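Local structure of sugar-binding transcriptional regulator, LacI family (Enterococcus faecalis, 3CS3) at residues 212-217 and 230-235; 224-229 and 259-264; 100-105 and 130-135. The protein probably represses transcription by binding regulatory DNA, with a C-terminal domain expected to respond to a sugar-like effector. All coordinates share one frame; numbering follows the deposited sequence.

How the interactions relate
The three contacts gather where the chain passes between the two lobes of a periplasmic binding protein-like fold. Interactions 1 and 2 are close neighbours, their centres about 10 Å apart, and a probable hydrogen bond joins them from Asp213 N to Ile228 O (2.9 Å). Their segments alternate along the chain, strand 227-229 of interaction 2 running straight into residues 230-235 of interaction 1. Interaction 3, centred about 15 Å from interaction 1 and 16 Å from interaction 2, packs against both: Leu100 CG lies 3.7 Å from Trp235 CH2, and Gly105 CA 3.3 Å from Thr259 OG1. Asp213 and Asp132 each hydrogen-bond to glycerol, probably from the crystallisation liquor, consistent with an effector pocket.

Interaction 1: residues 212-217 and 230-235; sequences FDNSEL and YSKHRW. With SO4 (sulfate ion), chain D.
Asp213 and Tyr230 bring the two backbones closest, with their CA atoms 7.0 Å apart, where a loop leading to helix 216-220 meets the start of helix 232-247. In the periplasmic binding protein-like fold, residues 230-231 follow strand 227-229 in what is probably one of the crossovers between lobes, and the contact there is made chiefly by polar side chains. Tyr230 reaches alongside Asp213, and its OH donates to Asp213 OD1 over 2.6 Å. The ring and the carboxylate stand nearly perpendicular (88°), and the hydroxyl meets OD1 from above the carboxylate plane, while OD1 itself lies in the plane of the ring, at its edge. The same oxygen also hydrogen-bonds to a glycerol, probably from the crystallisation liquor, consistent with a place at the pocket between the lobes. Phe212 offers CE2 to Tyr230 CE1 at 3.9 Å; Arg136 adds a cation-pi contact to the Phe212 ring.

Lys232 supplies the second link. Its chain, bent at chi2 and chi3, carries the ammonium group out to the 213-214 backbone, where NZ bonds to Asn214 O at 2.6 Å from above the carbonyl plane and weakly to Asp213 O. The side-chain carbonyl of Asn214 is taken by Arg224. Between the backbones, a water lies over the centre of one face of the Tyr230 ring; it accepts from Tyr230 N and donates to Asp213 O.

At the start of helix 232-247, Ser231 occupies the N-cap position, its OG weakly accepting from Arg234 N. A sulfate, probably also from the liquor, has settled against this helix end, where a partial positive charge would be expected: His233 N points almost straight at sulfate O2, 2.9 Å away with an N-H...O angle of 172°.

Interaction 2: residues 224-229 and 259-264; sequences RLATIA and TRFIEG
An antiparallel ladder in the mixed sheet of the periplasmic binding protein-like fold joins Thr227, Ile228 and Ala229 to Ile262, Phe261 and Arg260, strand 227-229 being outermost in its own chain. Thr227 with Ile262 and Ala229 with Arg260 are the hydrogen-bonded pairs, each closed by two backbone bonds; the shortest runs from Ala229 N to Arg260 O at 2.7 Å. Ile228 and Phe261 form the non-hydrogen-bonded pair between them.

Side chains divide between the two faces. On that of Ile228 and Phe261, Ile228 sends CD1 to the edge of the phenyl ring, 4.0 Å from Phe261 CD1, the two side chains set nearly perpendicular to each other; its other branch, CG2, approaches Thr259 CB to 3.5 Å. Ile228 also touches Gln108 and Ala109 of helix 102-115. On the opposite face, Ala229 CB meets Ile262 CD1 at 3.6 Å and also lies over a face of the Arg260 guanidinium. Arg224, whose NH2 is held by Asn214, passes NH1 within 3.7 Å of Ile262 CG2. CA-H...O contacts run along the ladder and past its end, where the segments stay close: Gly264 CA lies 3.3 Å from Arg224 O.

Interaction 3: residues 100-105 and 130-135; sequences LDNRGG and GYDSQE
Asn102 and Glu135 press their CB atoms together at 3.6 Å, the tight point of a contact between the first turns of helices 102-115 and 131-146. In this periplasmic binding protein-like fold, helix 102-115 follows directly on strand 95-100, and the pair is a good example of two helix starts joined by a buried polar cluster with a salt bridge at its margin.

The cluster centres on the Asn102 amide. Its ND2 donates to Asp132 OD1 at 2.9 Å; the amide and carboxylate planes are 62° apart, and ND2 meets OD1 from above the carboxylate plane. Asn102 OD1 takes a further bond from Arg136 NH2, which leaves the amide gripped through both its oxygen and its nitrogen. Asp132 is likewise shared: a water that accepts from Leu100 N donates to OD1 over 2.7 Å, while OD2 hydrogen-bonds to a glycerol, probably from the crystallisation liquor, which is consistent with Asp132 lining the effector pocket.

Toward solvent the fit is looser and charge takes over. Arg103 is exposed, and its chain runs extended from CG to NE to reach Glu135. With CG anti to the carbonyl carbon (chi1 -68°), Glu135 lays CG over the Tyr131 ring, 3.5 Å above its plane and toward the rim; the bend at chi2 then turns the carboxylate to Arg103. The bridge is lopsided because Arg103 NE to Glu135 OE1 is 2.8 Å while NH2 to OE2 is a weak 3.4 Å. OE1 lies in the guanidinium plane, yet NE meets it from above the carboxylate plane, the two groups being turned 54° apart. A second water joins the two parts, lying near Tyr131 OH, accepting weakly from Asn102 ND2 and donating to Glu135 OE1 at 2.9 Å.

Interaction 1: residues 212-217 and 230-235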
loop_
_atom_site.group_PDB
_atom_site.type_symbol
_atom_site.label_atom_id
_atom_site.label_comp_id
_atom_site.label_asym_id
_atom_site.label_seq_id
_atom_site.Cartn_x
_atom_site.Cartn_y
_atom_site.Cartn_z
ATOM N N PHE A 212 -6.133 15.475 1.885
ATOM C CA PHE A 212 -7.306 14.744 2.361
ATOM C C PHE A 212 -6.831 13.302 2.475
ATOM O O PHE A 212 -6.106 12.838 1.590
ATOM C CB PHE A 212 -8.420 14.842 1.308
ATOM C CG PHE A 212 -9.829 14.678 1.844
ATOM C CD1 PHE A 212 -10.730 15.743 1.786
ATOM C CD2 PHE A 212 -10.275 13.458 2.356
ATOM C CE1 PHE A 212 -12.052 15.604 2.258
ATOM C CE2 PHE A 212 -11.592 13.309 2.838
ATOM C CZ PHE A 212 -12.480 14.384 2.782
ATOM N N ASP A 213 -7.210 12.629 3.569
ATOM C CA ASP A 213 -6.925 11.193 3.883
ATOM C C ASP A 213 -6.079 10.949 5.125
ATOM O O ASP A 213 -6.229 9.911 5.764
ATOM C CB ASP A 213 -6.345 10.366 2.715
ATOM C CG ASP A 213 -7.369 10.070 1.638
ATOM O OD1 ASP A 213 -8.574 10.279 1.883
ATOM O OD2 ASP A 213 -6.958 9.653 0.538
ATOM N N ASN A 214 -5.186 11.886 5.443
ATOM C CA ASN A 214 -4.256 11.763 6.575
ATOM C C ASN A 214 -3.339 10.531 6.464
ATOM O O ASN A 214 -3.289 9.681 7.351
ATOM C CB ASN A 214 -5.016 11.811 7.912
ATOM C CG ASN A 214 -4.101 11.915 9.123
ATOM O OD1 ASN A 214 -3.053 12.563 9.086
ATOM N ND2 ASN A 214 -4.500 11.265 10.208
ATOM N N SER A 215 -2.625 10.446 5.347
ATOM C CA SER A 215 -1.639 9.403 5.139
ATOM C C SER A 215 -0.518 9.584 6.152
ATOM O O SER A 215 -0.218 10.716 6.555
ATOM C CB SER A 215 -1.085 9.463 3.714
ATOM O OG SER A 215 -0.325 10.636 3.478
ATOM N N GLU A 216 0.092 8.480 6.573
ATOM C CA GLU A 216 1.177 8.573 7.547
ATOM C C GLU A 216 2.449 9.179 6.957
ATOM O O GLU A 216 3.219 9.793 7.688
ATOM C CB GLU A 216 1.435 7.248 8.282
ATOM C CG GLU A 216 1.935 6.087 7.434
ATOM C CD GLU A 216 2.184 4.830 8.265
ATOM O OE1 GLU A 216 2.059 3.716 7.712
ATOM O OE2 GLU A 216 2.506 4.953 9.469
ATOM N N LEU A 217 2.650 9.043 5.644
ATOM C CA LEU A 217 3.761 9.728 4.970
ATOM C C LEU A 217 3.628 11.250 5.080
ATOM O O LEU A 217 4.615 11.944 5.324
ATOM C CB LEU A 217 3.876 9.302 3.503
ATOM C CG LEU A 217 4.992 9.933 2.656
ATOM C CD1 LEU A 217 6.383 9.715 3.261
ATOM C CD2 LEU A 217 4.945 9.415 1.220
ATOM N N TYR A 230 -9.789 11.095 9.067
ATOM C CA TYR A 230 -10.920 10.298 9.514
ATOM C C TYR A 230 -10.355 8.968 10.021
ATOM O O TYR A 230 -9.196 8.634 9.744
ATOM C CB TYR A 230 -11.927 10.095 8.367
ATOM C CG TYR A 230 -11.300 9.679 7.049
ATOM C CD1 TYR A 230 -10.974 10.626 6.075
ATOM C CD2 TYR A 230 -11.033 8.333 6.774
ATOM C CE1 TYR A 230 -10.386 10.241 4.860
ATOM C CE2 TYR A 230 -10.454 7.940 5.571
ATOM C CZ TYR A 230 -10.134 8.896 4.619
ATOM O OH TYR A 230 -9.566 8.490 3.435
ATOM N N SER A 231 -11.150 8.215 10.772
ATOM C CA SER A 231 -10.715 6.893 11.215
ATOM C C SER A 231 -10.863 5.871 10.088
ATOM O O SER A 231 -11.987 5.480 9.737
ATOM C CB SER A 231 -11.503 6.447 12.445
ATOM O OG SER A 231 -10.914 5.290 13.016
ATOM N N LYS A 232 -9.734 5.445 9.521
ATOM C CA LYS A 232 -9.742 4.429 8.465
ATOM C C LYS A 232 -10.085 3.037 9.001
ATOM O O LYS A 232 -10.738 2.255 8.308
ATOM C CB LYS A 232 -8.408 4.366 7.730
ATOM C CG LYS A 232 -7.941 5.657 7.093
ATOM C CD LYS A 232 -6.877 6.298 7.958
ATOM C CE LYS A 232 -5.784 6.913 7.129
ATOM N NZ LYS A 232 -4.942 7.779 7.992
ATOM N N HIS A 233 -9.635 2.748 10.227
ATOM C CA HIS A 233 -9.936 1.491 10.911
ATOM C C HIS A 233 -11.439 1.312 11.082
ATOM O O HIS A 233 -11.971 0.224 10.844
ATOM C CB HIS A 233 -9.262 1.434 12.291
ATOM C CG HIS A 233 -7.795 1.129 12.254
ATOM N ND1 HIS A 233 -7.268 0.068 11.547
ATOM C CD2 HIS A 233 -6.746 1.724 12.871
ATOM C CE1 HIS A 233 -5.958 0.036 11.713
ATOM N NE2 HIS A 233 -5.615 1.032 12.511
ATOM N N ARG A 234 -12.117 2.388 11.492
ATOM C CA ARG A 234 -13.559 2.346 11.735
ATOM C C ARG A 234 -14.357 2.274 10.441
ATOM O O ARG A 234 -15.393 1.621 10.389
ATOM C CB ARG A 234 -14.009 3.535 12.583
ATOM C CG ARG A 234 -13.496 3.484 14.011
ATOM C CD ARG A 234 -14.072 4.613 14.834
ATOM N NE ARG A 234 -13.281 4.879 16.032
ATOM C CZ ARG A 234 -13.718 5.578 17.074
ATOM N NH1 ARG A 234 -14.952 6.073 17.079
ATOM N NH2 ARG A 234 -12.921 5.773 18.118
ATOM N N TRP A 235 -13.866 2.950 9.401
ATOM C CA TRP A 235 -14.462 2.872 8.066
ATOM C C TRP A 235 -14.548 1.402 7.639
ATOM O O TRP A 235 -15.615 0.922 7.264
ATOM C CB TRP A 235 -13.634 3.702 7.083
ATOM C CG TRP A 235 -14.262 3.969 5.736
ATOM C CD1 TRP A 235 -15.559 3.741 5.357
ATOM C CD2 TRP A 235 -13.613 4.567 4.604
ATOM N NE1 TRP A 235 -15.745 4.142 4.050
ATOM C CE2 TRP A 235 -14.567 4.651 3.568
ATOM C CE3 TRP A 235 -12.309 5.031 4.364
ATOM C CZ2 TRP A 235 -14.261 5.178 2.304
ATOM C CZ3 TRP A 235 -12.007 5.552 3.108
ATOM C CH2 TRP A 235 -12.983 5.618 2.095
HETATM S S SO4 D . -6.792 5.207 11.890
HETATM O O1 SO4 D . -6.311 5.065 13.261
HETATM O O2 SO4 D . -8.152 4.687 11.816
HETATM O O3 SO4 D . -6.781 6.618 11.514
HETATM O O4 SO4 D . -5.930 4.455 10.981
HETATM O O HOH W 1 -7.896 9.541 7.700
HETATM O O HOH W 2 -6.620 9.433 10.906
#

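Interaction 2: residues 224-229 and 259-264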
loop_
_atom_site.group_PDB
_atom_site.type_symbol
_atom_site.label_atom_id
_atom_site.label_comp_id
_atom_site.label_asym_id
_atom_site.label_seq_id
_atom_site.Cartn_x
_atom_site.Cartn_y
_atom_site.Cartn_z
ATOM N N ARG A 224 5.015 19.220 7.483
ATOM C CA ARG A 224 3.867 18.321 7.692
ATOM C C ARG A 224 2.664 18.733 6.844
ATOM O O ARG A 224 2.244 19.895 6.849
ATOM C CB ARG A 224 3.521 18.217 9.196
ATOM C CG ARG A 224 2.038 18.119 9.564
ATOM C CD ARG A 224 1.588 16.756 10.059
ATOM N NE ARG A 224 0.787 16.033 9.070
ATOM C CZ ARG A 224 -0.164 15.144 9.364
ATOM N NH1 ARG A 224 -0.465 14.859 10.625
ATOM N NH2 ARG A 224 -0.818 14.531 8.389
ATOM N N LEU A 225 2.147 17.773 6.085
ATOM C CA LEU A 225 1.035 18.018 5.177
ATOM C C LEU A 225 -0.271 18.192 5.944
ATOM O O LEU A 225 -0.777 17.243 6.553
ATOM C CB LEU A 225 0.918 16.894 4.142
ATOM C CG LEU A 225 -0.287 16.901 3.189
ATOM C CD1 LEU A 225 -0.312 18.139 2.300
ATOM C CD2 LEU A 225 -0.282 15.645 2.343
ATOM N N ALA A 226 -0.787 19.423 5.922
ATOM C CA ALA A 226 -2.115 19.748 6.451
ATOM C C ALA A 226 -3.155 18.968 5.653
ATOM O O ALA A 226 -3.052 18.851 4.424
ATOM C CB ALA A 226 -2.373 21.242 6.349
ATOM N N THR A 227 -4.140 18.413 6.350
ATOM C CA THR A 227 -4.975 17.379 5.745
ATOM C C THR A 227 -6.295 17.189 6.470
ATOM O O THR A 227 -6.503 17.728 7.558
ATOM C CB THR A 227 -4.215 16.009 5.690
ATOM O OG1 THR A 227 -4.973 15.059 4.935
ATOM C CG2 THR A 227 -3.950 15.467 7.104
ATOM N N ILE A 228 -7.179 16.417 5.847
ATOM C CA ILE A 228 -8.456 16.042 6.443
ATOM C C ILE A 228 -8.390 14.576 6.877
ATOM O O ILE A 228 -8.151 13.683 6.068
ATOM C CB ILE A 228 -9.628 16.265 5.465
ATOM C CG1 ILE A 228 -9.645 17.713 4.925
ATOM C CG2 ILE A 228 -10.939 15.885 6.118
ATOM C CD1 ILE A 228 -9.976 18.799 5.959
ATOM N N ALA A 229 -8.594 14.354 8.168
ATOM C CA ALA A 229 -8.433 13.048 8.777
ATOM C C ALA A 229 -9.760 12.420 9.120
ATOM O O ALA A 229 -10.721 13.111 9.429
ATOM C CB ALA A 229 -7.600 13.161 10.025
ATOM N N THR A 259 -15.182 13.554 9.634
ATOM C CA THR A 259 -13.824 14.042 9.416
ATOM C C THR A 259 -13.432 15.217 10.317
ATOM O O THR A 259 -14.283 15.852 10.946
ATOM C CB THR A 259 -13.630 14.491 7.947
ATOM O OG1 THR A 259 -14.526 15.567 7.653
ATOM C CG2 THR A 259 -13.880 13.346 6.963
ATOM N N ARG A 260 -12.130 15.499 10.355
ATOM C CA ARG A 260 -11.579 16.657 11.048
ATOM C C ARG A 260 -10.351 17.178 10.306
ATOM O O ARG A 260 -9.639 16.410 9.651
ATOM C CB ARG A 260 -11.238 16.323 12.507
ATOM C CG ARG A 260 -10.000 15.460 12.718
ATOM C CD ARG A 260 -9.956 14.862 14.122
ATOM N NE ARG A 260 -8.587 14.537 14.535
ATOM C CZ ARG A 260 -7.959 13.392 14.271
ATOM N NH1 ARG A 260 -8.561 12.425 13.586
ATOM N NH2 ARG A 260 -6.713 13.212 14.698
ATOM N N PHE A 261 -10.120 18.487 10.388
ATOM C CA PHE A 261 -8.922 19.096 9.820
ATOM C C PHE A 261 -7.736 18.915 10.769
ATOM O O PHE A 261 -7.868 19.082 11.982
ATOM C CB PHE A 261 -9.162 20.585 9.494
ATOM C CG PHE A 261 -7.911 21.338 9.095
ATOM C CD1 PHE A 261 -7.294 21.093 7.873
ATOM C CD2 PHE A 261 -7.353 22.290 9.944
ATOM C CE1 PHE A 261 -6.138 21.778 7.500
ATOM C CE2 PHE A 261 -6.197 22.981 9.580
ATOM C CZ PHE A 261 -5.585 22.719 8.354
ATOM N N ILE A 262 -6.585 18.556 10.210
ATOM C CA ILE A 262 -5.356 18.429 10.983
ATOM C C ILE A 262 -4.350 19.421 10.428
ATOM O O ILE A 262 -3.964 19.333 9.256
ATOM C CB ILE A 262 -4.769 16.986 10.935
ATOM C CG1 ILE A 262 -5.697 16.002 11.659
ATOM C CG2 ILE A 262 -3.338 16.947 11.516
ATOM C CD1 ILE A 262 -5.029 14.701 12.051
ATOM N N GLU A 263 -3.936 20.362 11.274
ATOM C CA GLU A 263 -3.067 21.452 10.842
ATOM C C GLU A 263 -1.649 20.997 10.545
ATOM O O GLU A 263 -1.137 20.052 11.147
ATOM C CB GLU A 263 -3.093 22.628 11.829
ATOM C CG GLU A 263 -2.793 22.279 13.284
ATOM C CD GLU A 263 -2.901 23.482 14.214
ATOM O OE1 GLU A 263 -3.250 23.286 15.398
ATOM O OE2 GLU A 263 -2.640 24.622 13.765
ATOM N N GLY A 264 -1.036 21.667 9.581
ATOM C CA GLY A 264 0.315 21.353 9.163
ATOM C C GLY A 264 0.999 22.572 8.594
ATOM O O GLY A 264 0.347 23.450 8.021
#

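Interaction 3: residues 100-105 and 130-135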
loop_
_atom_site.group_PDB
_atom_site.type_symbol
_atom_site.label_atom_id
_atom_site.label_comp_id
_atom_site.label_asym_id
_atom_site.label_seq_id
_atom_site.Cartn_x
_atom_site.Cartn_y
_atom_site.Cartn_z
ATOM N N LEU A 100 -17.434 8.399 3.146
ATOM C CA LEU A 100 -16.808 9.519 3.837
ATOM C C LEU A 100 -17.729 10.724 3.774
ATOM O O LEU A 100 -18.440 10.924 2.787
ATOM C CB LEU A 100 -15.463 9.889 3.211
ATOM C CG LEU A 100 -14.343 8.853 3.182
ATOM C CD1 LEU A 100 -13.128 9.441 2.494
ATOM C CD2 LEU A 100 -13.998 8.379 4.580
ATOM N N ASP A 101 -17.714 11.523 4.833
ATOM C CA ASP A 101 -18.361 12.824 4.820
ATOM C C ASP A 101 -17.513 13.804 3.993
ATOM O O ASP A 101 -16.721 14.587 4.534
ATOM C CB ASP A 101 -18.556 13.316 6.252
ATOM C CG ASP A 101 -19.352 14.600 6.330
ATOM O OD1 ASP A 101 -20.292 14.785 5.522
ATOM O OD2 ASP A 101 -19.035 15.419 7.214
ATOM N N ASN A 102 -17.679 13.725 2.674
ATOM C CA ASN A 102 -16.935 14.546 1.722
ATOM C C ASN A 102 -17.301 16.022 1.807
ATOM O O ASN A 102 -16.446 16.888 1.633
ATOM C CB ASN A 102 -17.167 14.049 0.296
ATOM C CG ASN A 102 -16.576 12.678 0.048
ATOM O OD1 ASN A 102 -15.396 12.438 0.309
ATOM N ND2 ASN A 102 -17.395 11.774 -0.473
ATOM N N ARG A 103 -18.573 16.292 2.083
ATOM C CA ARG A 103 -19.079 17.656 2.223
ATOM C C ARG A 103 -18.525 18.357 3.458
ATOM O O ARG A 103 -18.109 19.505 3.376
ATOM C CB ARG A 103 -20.610 17.664 2.180
ATOM C CG ARG A 103 -21.123 17.168 0.828
ATOM C CD ARG A 103 -22.620 17.260 0.660
ATOM N NE ARG A 103 -22.990 17.083 -0.745
ATOM C CZ ARG A 103 -23.483 18.039 -1.526
ATOM N NH1 ARG A 103 -23.699 19.258 -1.043
ATOM N NH2 ARG A 103 -23.776 17.771 -2.792
ATOM N N GLY A 104 -18.481 17.658 4.583
ATOM C CA GLY A 104 -17.881 18.204 5.796
ATOM C C GLY A 104 -16.370 18.321 5.720
ATOM O O GLY A 104 -15.795 19.257 6.271
ATOM N N GLY A 105 -15.732 17.366 5.040
ATOM C CA GLY A 105 -14.286 17.379 4.856
ATOM C C GLY A 105 -13.809 18.499 3.952
ATOM O O GLY A 105 -12.856 19.203 4.280
ATOM N N GLY A 130 -16.006 9.986 -10.553
ATOM C CA GLY A 130 -15.938 9.468 -9.187
ATOM C C GLY A 130 -16.678 10.337 -8.186
ATOM O O GLY A 130 -16.432 11.542 -8.095
ATOM N N TYR A 131 -17.573 9.707 -7.430
ATOM C CA TYR A 131 -18.480 10.375 -6.486
ATOM C C TYR A 131 -17.801 11.253 -5.434
ATOM O O TYR A 131 -18.293 12.341 -5.131
ATOM C CB TYR A 131 -19.365 9.321 -5.813
ATOM C CG TYR A 131 -20.161 9.778 -4.609
ATOM C CD1 TYR A 131 -21.389 10.416 -4.768
ATOM C CD2 TYR A 131 -19.704 9.537 -3.312
ATOM C CE1 TYR A 131 -22.130 10.829 -3.674
ATOM C CE2 TYR A 131 -20.437 9.950 -2.207
ATOM C CZ TYR A 131 -21.652 10.592 -2.396
ATOM O OH TYR A 131 -22.389 11.005 -1.311
ATOM N N ASP A 132 -16.685 10.773 -4.881
ATOM C CA ASP A 132 -15.984 11.453 -3.789
ATOM C C ASP A 132 -15.433 12.799 -4.214
ATOM O O ASP A 132 -15.482 13.762 -3.448
ATOM C CB ASP A 132 -14.838 10.592 -3.252
ATOM C CG ASP A 132 -15.299 9.536 -2.254
ATOM O OD1 ASP A 132 -16.514 9.427 -1.974
ATOM O OD2 ASP A 132 -14.425 8.816 -1.740
ATOM N N SER A 133 -14.905 12.845 -5.436
ATOM C CA SER A 133 -14.393 14.068 -6.028
ATOM C C SER A 133 -15.532 15.030 -6.388
ATOM O O SER A 133 -15.407 16.231 -6.156
ATOM C CB SER A 133 -13.540 13.745 -7.256
ATOM O OG SER A 133 -12.896 14.905 -7.737
ATOM N N GLN A 134 -16.633 14.491 -6.931
ATOM C CA GLN A 134 -17.849 15.261 -7.250
ATOM C C GLN A 134 -18.410 16.018 -6.049
ATOM O O GLN A 134 -18.698 17.209 -6.142
ATOM C CB GLN A 134 -18.945 14.345 -7.787
ATOM C CG GLN A 134 -18.738 13.832 -9.196
ATOM C CD GLN A 134 -19.776 12.797 -9.603
ATOM O OE1 GLN A 134 -20.560 12.312 -8.778
ATOM N NE2 GLN A 134 -19.783 12.448 -10.882
ATOM N N GLU A 135 -18.561 15.312 -4.930
ATOM C CA GLU A 135 -19.037 15.897 -3.678
ATOM C C GLU A 135 -18.075 16.939 -3.137
ATOM O O GLU A 135 -18.508 17.991 -2.670
ATOM C CB GLU A 135 -19.220 14.808 -2.622
ATOM C CG GLU A 135 -20.331 13.852 -2.919
ATOM C CD GLU A 135 -21.684 14.399 -2.535
ATOM O OE1 GLU A 135 -21.943 14.541 -1.318
ATOM O OE2 GLU A 135 -22.487 14.675 -3.451
HETATM O O HOH W 3 -16.741 7.838 0.182
HETATM O O HOH W 4 -20.399 12.864 0.499
#